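Local coordinates for putative metal resistance protein (Proteus mirabilis, PDB 6C29), which forms the tandem immunoglobulin-fold periplasmic domain of ScsB, a probable protein-disulfide reductase of the membrane, and primes the disulfide isomerase activity of ScsC, at residues P74-V79 / N182-P187. Sequence-based numbering, arbitrary orientation.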
# COMPACT_ATOMS: atom_id res chain seq x y z
N PRO A 74 -5.81 -0.10 0.19
CA PRO A 74 -5.78 0.41 1.57
C PRO A 74 -7.13 0.88 2.08
O PRO A 74 -8.14 0.89 1.36
CB PRO A 74 -4.82 1.61 1.47
CG PRO A 74 -5.14 2.16 0.09
CD PRO A 74 -5.35 0.93 -0.77
N SER A 75 -7.14 1.28 3.34
CA SER A 75 -8.27 1.91 3.96
C SER A 75 -7.84 3.26 4.53
O SER A 75 -6.64 3.50 4.70
CB SER A 75 -8.83 1.01 5.07
OG SER A 75 -9.30 -0.21 4.53
N ALA A 76 -8.82 4.11 4.85
CA ALA A 76 -8.54 5.40 5.44
C ALA A 76 -9.06 5.45 6.86
O ALA A 76 -10.10 4.87 7.18
CB ALA A 76 -9.16 6.52 4.61
N PHE A 77 -8.34 6.17 7.71
CA PHE A 77 -8.71 6.30 9.11
C PHE A 77 -8.56 7.74 9.54
O PHE A 77 -7.66 8.44 9.08
CB PHE A 77 -7.82 5.40 9.98
CG PHE A 77 -7.74 3.98 9.54
CD1 PHE A 77 -8.68 3.06 10.01
CD2 PHE A 77 -6.75 3.54 8.67
CE1 PHE A 77 -8.62 1.74 9.61
CE2 PHE A 77 -6.69 2.23 8.29
CZ PHE A 77 -7.63 1.33 8.75
N ASP A 78 -9.44 8.16 10.46
CA ASP A 78 -9.39 9.51 11.04
C ASP A 78 -9.38 9.45 12.57
O ASP A 78 -10.01 10.26 13.24
CB ASP A 78 -10.60 10.31 10.55
CG ASP A 78 -10.69 10.35 9.04
OD1 ASP A 78 -9.99 11.17 8.41
OD2 ASP A 78 -11.45 9.53 8.47
N VAL A 79 -8.62 8.49 13.09
CA VAL A 79 -8.50 8.23 14.52
C VAL A 79 -7.57 9.23 15.22
O VAL A 79 -6.55 9.62 14.66
CB VAL A 79 -8.03 6.77 14.77
CG1 VAL A 79 -7.78 6.50 16.27
CG2 VAL A 79 -9.06 5.79 14.22
N ASN A 182 -14.40 5.02 -2.91
CA ASN A 182 -13.36 5.59 -2.08
C ASN A 182 -12.18 5.87 -2.97
O ASN A 182 -12.03 5.25 -4.03
CB ASN A 182 -12.95 4.66 -0.93
CG ASN A 182 -13.96 4.64 0.16
OD1 ASN A 182 -14.07 5.59 0.92
ND2 ASN A 182 -14.72 3.57 0.23
N ILE A 183 -11.35 6.81 -2.54
CA ILE A 183 -10.11 7.13 -3.23
C ILE A 183 -8.98 7.32 -2.22
O ILE A 183 -9.17 7.88 -1.13
CB ILE A 183 -10.27 8.37 -4.13
CG1 ILE A 183 -9.05 8.53 -5.04
CG2 ILE A 183 -10.48 9.59 -3.29
CD1 ILE A 183 -9.31 9.51 -6.20
N TYR A 184 -7.81 6.83 -2.60
CA TYR A 184 -6.60 6.85 -1.80
C TYR A 184 -5.49 7.38 -2.68
O TYR A 184 -5.16 6.79 -3.69
CB TYR A 184 -6.28 5.44 -1.31
CG TYR A 184 -7.48 4.80 -0.67
CD1 TYR A 184 -7.82 5.11 0.63
CD2 TYR A 184 -8.25 3.91 -1.35
CE1 TYR A 184 -8.95 4.57 1.23
CE2 TYR A 184 -9.37 3.33 -0.78
CZ TYR A 184 -9.72 3.65 0.52
OH TYR A 184 -10.82 3.08 1.12
N LEU A 185 -4.92 8.52 -2.30
CA LEU A 185 -3.96 9.21 -3.18
C LEU A 185 -2.53 9.18 -2.68
O LEU A 185 -2.29 9.22 -1.48
CB LEU A 185 -4.39 10.67 -3.37
CG LEU A 185 -5.71 10.87 -4.11
CD1 LEU A 185 -6.81 11.30 -3.18
CD2 LEU A 185 -5.53 11.87 -5.16
N ASP A 186 -1.59 9.13 -3.63
CA ASP A 186 -0.16 9.26 -3.39
C ASP A 186 0.27 10.70 -3.66
O ASP A 186 0.30 11.12 -4.83
CB ASP A 186 0.63 8.33 -4.31
CG ASP A 186 0.24 6.86 -4.13
OD1 ASP A 186 0.64 6.27 -3.12
OD2 ASP A 186 -0.44 6.31 -5.01
N PRO A 187 0.62 11.48 -2.63
CA PRO A 187 1.04 12.86 -2.90
C PRO A 187 2.43 12.94 -3.49
O PRO A 187 3.28 12.06 -3.23
CB PRO A 187 0.99 13.53 -1.52
CG PRO A 187 1.13 12.41 -0.52
CD PRO A 187 0.64 11.14 -1.19
O HOH W 1 -11.47 3.52 3.70
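P74 lies over the ring of Y184 where the two immunoglobulin folds of this tandem domain meet, strand 75-77 belonging to the first and strand 182-186 to the second. The proline supplies a CH-pi contact: its CG sits 4.0 Å from the centroid of the tyrosine ring, 28° off the normal, and closest to the root of the ring, at 3.6 Å from Y184 CG. Farther out, P74 O rides above the same ring near its rim, 3.3 Å from Y184 CZ, so proline ring and carbonyl together follow the tyrosine from CB to hydroxyl. CB of Y184 already points across, and CG, anti to the carbonyl carbon (chi1 -50°), carries the ring on toward P74. At S75 CB points away from the 182-187 segment, while the backbone pairs with G86 within the first fold. A76 takes up the edge: its methyl CB lies in the plane of the tyrosine ring, 3.9 Å from Y184 CE1. Both strands are outermost in their own sheets and no sheet continues from one to the other; a water, also in the ring plane, bridges them instead, accepting from A76 N at 2.9 Å and hydrogen-bonded to Y184 OH at 2.7 Å.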